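Local coordinates for periplasmic binding protein/LacI transcriptional regulator (Burkholderia graminis C4D1M, PDB 5HQJ) that binds D-arabinose and probably serves as the periplasmic sugar-binding component of a bacterial ABC transporter, at residues A[128-132]-A[133-137]; A[160-163]-A[164-167]. All blocks are in the same frame, centred on the assembly; numbering follows the deposited sequence.

Contact 1: residues A[128-132]-A[133-137]; sequences IGTNN and EQAGA
Ala135 N bonds to Asn131 O (2.9 Å) and Gly136 N to Asn132 O (3.1 Å), so the chain leaving strand 127-129 winds straight into the first turn of helix 132-146. Asn131 is the N-cap. Its CG stands anti to the backbone N (chi1 -178°), which carries the amide forward over the opening turn, where OD1 accepts from Gln134 N at 3.2 Å. The N-H points almost straight at the oxygen (166°), yet it arrives above the carbonyl plane, 65° out of it, and not on a lone pair. The amide also packs on the aliphatic base of Gln134, CG lying 3.5 Å from CB, while the two amide planes are turned nearly at right angles. Glu133 N donates a hydrogen bond to a water at 3.0 Å; that water donates weakly to Asn131 OD1 and thereby bridges cap and helix. On the buried side Thr130 CG2 meets Ala135 CB at 4.2 Å. Polar ends look elsewhere: Thr130 OG1 to Gln267, Glu133 OE2 to Lys174 in a salt bridge, and Asn132 OD1 to NE of Arg168, itself a sugar ligand, so Asn132 probably helps to position it. Asn132 thus leans on helix 163-176, Thr130 touches Met272 of helix 269-284, and Gly129 pairs through its backbone with Ile294 of strand 294-295 and with Thr296 just beyond it.

Contact 2: residues A[160-163]-A[164-167]; sequences LGAV and NLNE. With 64K (alpha-D-arabinopyranose), chain B.
Asn166 reaches back past the start of its own helix: its ND2 donates to Leu160 O, six residues earlier, at 3.0 Å. The acceptor lies in the amide plane of Asn166 and the N-H is fairly straight (161°), but the donor sits above the carbonyl plane of Leu160 and not on a lone pair. With CG anti to the carbonyl carbon, the side chain folds back beside Ala162 O, which already accepts Asn166 N at 2.9 Å. Backbone and side chain of one residue therefore tie the incoming loop to the first turn. Ala162 occupies the N-cap position, where its methyl cannot accept from the first turn; it packs instead on Leu165, CB to CG 3.7 Å. The next backbone bond, Glu167 N to Val163 O, continues the helix. Glu167 runs extended and crosses Val163 at a slant, its OE2 3.4 Å from Val163 CG1. This is the amino-terminal end of helix 163-176, the helix after strand 150-156 in one of the two alpha/beta lobes of a periplasmic binding protein, and it faces the sugar between them. Within this turn Asn164 makes the bond to the sugar. Its CG lies between the backbone N and carbonyl carbon (chi1 55°), which brings OD1 back over the turn, with a weak bond from Leu165 N, and presents ND2 to O1 of the arabinopyranose at 2.9 Å, nearly straight at 163°. Lys36 NZ also bonds OD1, which probably helps to fix which way the amide is flipped. Arg168, next along the helix, and Asp116, Gln219, Asp247 and Gln267 supply further hydrogen bonds to the sugar.

Overall arrangement
From the N terminus, contact 1 comes first: 128-132 leaves the parallel sheet of one lobe and passes into helix 132-146. The chain then runs through that helix and strand 150-156 of the mixed sheet before the loop at 160-162 runs into helix 163-176 in contact 2. The two are in series, neither nested nor crossed, with centres about 11 Å apart. They nevertheless touch: Asn132 ND2 packs on Asn164 CB at 3.3 Å, and Asn132 CB and Glu133 CB rest against Glu167. Two helix starts thus meet near the arabinopyranose, joining the chain's exit from the first sheet to the second sheet's lobe.

Contact 1: residues A[128-132]-A[133-137]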
loop_
_atom_site.group_PDB
_atom_site.type_symbol
_atom_site.label_atom_id
_atom_site.label_comp_id
_atom_site.label_asym_id
_atom_site.label_seq_id
_atom_site.Cartn_x
_atom_site.Cartn_y
_atom_site.Cartn_z
ATOM N N ILE A 128 -1.771 11.891 0.256
ATOM C CA ILE A 128 -1.080 11.527 1.461
ATOM C C ILE A 128 -0.613 10.078 1.389
ATOM O O ILE A 128 -1.424 9.149 1.419
ATOM C CB ILE A 128 -1.997 11.688 2.685
ATOM C CG1 ILE A 128 -2.520 13.128 2.745
ATOM C CG2 ILE A 128 -1.293 11.264 3.976
ATOM C CD1 ILE A 128 -3.659 13.308 3.732
ATOM N N GLY A 129 0.687 9.858 1.343
ATOM C CA GLY A 129 1.148 8.490 1.319
ATOM C C GLY A 129 2.638 8.317 1.148
ATOM O O GLY A 129 3.431 9.261 1.277
ATOM N N THR A 130 3.010 7.075 0.876
ATOM C CA THR A 130 4.392 6.691 0.648
ATOM C C THR A 130 4.878 7.245 -0.680
ATOM O O THR A 130 4.100 7.430 -1.623
ATOM C CB THR A 130 4.508 5.149 0.665
ATOM O OG1 THR A 130 4.037 4.730 1.935
ATOM C CG2 THR A 130 5.904 4.688 0.453
ATOM N N ASN A 131 6.185 7.514 -0.739
ATOM C CA ASN A 131 6.861 7.761 -2.012
ATOM C C ASN A 131 7.214 6.407 -2.554
ATOM O O ASN A 131 8.203 5.810 -2.152
ATOM C CB ASN A 131 8.114 8.612 -1.843
ATOM C CG ASN A 131 8.792 8.923 -3.167
ATOM O OD1 ASN A 131 8.558 8.249 -4.185
ATOM N ND2 ASN A 131 9.636 9.949 -3.163
ATOM N N ASN A 132 6.350 5.896 -3.402
ATOM C CA ASN A 132 6.396 4.466 -3.684
ATOM C C ASN A 132 7.530 4.097 -4.603
ATOM O O ASN A 132 8.165 3.066 -4.404
ATOM C CB ASN A 132 5.057 4.027 -4.219
ATOM C CG ASN A 132 4.030 3.936 -3.128
ATOM O OD1 ASN A 132 4.076 3.031 -2.287
ATOM N ND2 ASN A 132 3.097 4.878 -3.115
ATOM N N GLU A 133 7.876 4.961 -5.547
ATOM C CA GLU A 133 9.051 4.651 -6.357
ATOM C C GLU A 133 10.290 4.670 -5.453
ATOM O O GLU A 133 11.129 3.777 -5.543
ATOM C CB GLU A 133 9.215 5.607 -7.545
ATOM C CG GLU A 133 10.367 5.186 -8.452
ATOM C CD GLU A 133 10.349 5.854 -9.814
ATOM O OE1 GLU A 133 9.277 6.334 -10.240
ATOM O OE2 GLU A 133 11.414 5.889 -10.465
ATOM N N GLN A 134 10.418 5.647 -4.544
ATOM C CA GLN A 134 11.580 5.675 -3.660
ATOM C C GLN A 134 11.613 4.441 -2.751
ATOM O O GLN A 134 12.682 3.918 -2.434
ATOM C CB GLN A 134 11.619 6.970 -2.790
ATOM C CG GLN A 134 12.790 7.030 -1.814
ATOM C CD GLN A 134 14.139 6.934 -2.506
ATOM O OE1 GLN A 134 14.914 6.008 -2.262
ATOM N NE2 GLN A 134 14.430 7.901 -3.365
ATOM N N ALA A 135 10.454 3.976 -2.302
ATOM C CA ALA A 135 10.472 2.762 -1.498
ATOM C C ALA A 135 11.046 1.573 -2.312
ATOM O O ALA A 135 11.774 0.734 -1.791
ATOM C CB ALA A 135 9.082 2.436 -1.005
ATOM N N GLY A 136 10.663 1.465 -3.593
ATOM C CA GLY A 136 11.248 0.426 -4.472
ATOM C C GLY A 136 12.735 0.553 -4.632
ATOM O O GLY A 136 13.498 -0.417 -4.544
ATOM N N ALA A 137 13.162 1.784 -4.880
ATOM C CA ALA A 137 14.572 2.062 -4.949
ATOM C C ALA A 137 15.334 1.614 -3.691
ATOM O O ALA A 137 16.376 1.017 -3.782
ATOM C CB ALA A 137 14.773 3.588 -5.204
HETATM O O HOH W 1 6.295 7.291 -6.526
#

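Contact 2: residues A[160-163]-A[164-167]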
loop_
_atom_site.group_PDB
_atom_site.type_symbol
_atom_site.label_atom_id
_atom_site.label_comp_id
_atom_site.label_asym_id
_atom_site.label_seq_id
_atom_site.Cartn_x
_atom_site.Cartn_y
_atom_site.Cartn_z
ATOM N N LEU A 160 -2.409 -5.715 -10.782
ATOM C CA LEU A 160 -1.564 -5.170 -11.828
ATOM C C LEU A 160 -1.863 -3.706 -12.203
ATOM O O LEU A 160 -1.026 -3.057 -12.824
ATOM C CB LEU A 160 -1.654 -6.054 -13.076
ATOM C CG LEU A 160 -1.270 -7.525 -12.922
ATOM C CD1 LEU A 160 -1.512 -8.289 -14.227
ATOM C CD2 LEU A 160 0.173 -7.661 -12.470
ATOM N N GLY A 161 -3.016 -3.180 -11.801
ATOM C CA GLY A 161 -3.407 -1.828 -12.169
ATOM C C GLY A 161 -3.114 -0.766 -11.137
ATOM O O GLY A 161 -3.337 0.421 -11.363
ATOM N N ALA A 162 -2.603 -1.201 -9.994
ATOM C CA ALA A 162 -2.326 -0.313 -8.878
ATOM C C ALA A 162 -1.101 0.566 -9.103
ATOM O O ALA A 162 0.015 0.068 -9.292
ATOM C CB ALA A 162 -2.153 -1.141 -7.610
ATOM N N VAL A 163 -1.301 1.878 -9.038
ATOM C CA VAL A 163 -0.213 2.827 -9.235
ATOM C C VAL A 163 0.889 2.696 -8.201
ATOM O O VAL A 163 2.070 2.777 -8.547
ATOM C CB VAL A 163 -0.730 4.284 -9.216
ATOM C CG1 VAL A 163 0.377 5.277 -8.834
ATOM C CG2 VAL A 163 -1.299 4.640 -10.562
ATOM N N ASN A 164 0.546 2.517 -6.930
ATOM C CA ASN A 164 1.568 2.570 -5.924
ATOM C C ASN A 164 2.410 1.319 -6.125
ATOM O O ASN A 164 3.616 1.390 -5.988
ATOM C CB ASN A 164 0.992 2.722 -4.496
ATOM C CG ASN A 164 -0.022 1.639 -4.102
ATOM O OD1 ASN A 164 -0.532 0.882 -4.926
ATOM N ND2 ASN A 164 -0.337 1.600 -2.801
ATOM N N LEU A 165 1.769 0.191 -6.465
ATOM C CA LEU A 165 2.480 -1.071 -6.609
ATOM C C LEU A 165 3.352 -1.011 -7.825
ATOM O O LEU A 165 4.497 -1.410 -7.783
ATOM C CB LEU A 165 1.519 -2.239 -6.721
ATOM C CG LEU A 165 0.636 -2.487 -5.519
ATOM C CD1 LEU A 165 -0.056 -3.806 -5.708
ATOM C CD2 LEU A 165 1.411 -2.436 -4.183
ATOM N N ASN A 166 2.835 -0.445 -8.911
ATOM C CA ASN A 166 3.657 -0.352 -10.109
ATOM C C ASN A 166 4.833 0.611 -9.954
ATOM O O ASN A 166 5.897 0.365 -10.486
ATOM C CB ASN A 166 2.810 0.045 -11.326
ATOM C CG ASN A 166 1.871 -1.048 -11.739
ATOM O OD1 ASN A 166 2.097 -2.222 -11.444
ATOM N ND2 ASN A 166 0.825 -0.686 -12.443
ATOM N N GLU A 167 4.662 1.681 -9.183
ATOM C CA GLU A 167 5.768 2.536 -8.854
ATOM C C GLU A 167 6.833 1.818 -8.035
ATOM O O GLU A 167 8.008 2.027 -8.252
ATOM C CB GLU A 167 5.245 3.759 -8.112
ATOM C CG GLU A 167 4.493 4.672 -9.079
ATOM C CD GLU A 167 3.751 5.806 -8.395
ATOM O OE1 GLU A 167 3.464 5.679 -7.196
ATOM O OE2 GLU A 167 3.447 6.819 -9.057
HETATM O O2 64K B . 0.123 0.336 0.115
HETATM C C2 64K B . -0.476 -0.943 -0.286
HETATM C C3 64K B . -0.102 -1.955 0.748
HETATM O O3 64K B . 1.250 -2.313 0.563
HETATM C C4 64K B . -0.904 -3.244 0.606
HETATM O O4 64K B . -0.557 -3.965 -0.591
HETATM C C5 64K B . -2.330 -2.935 0.537
HETATM O O5 64K B . -2.579 -2.130 -0.642
HETATM C C1 64K B . -1.970 -0.800 -0.365
HETATM O O1 64K B . -2.276 0.042 -1.408
#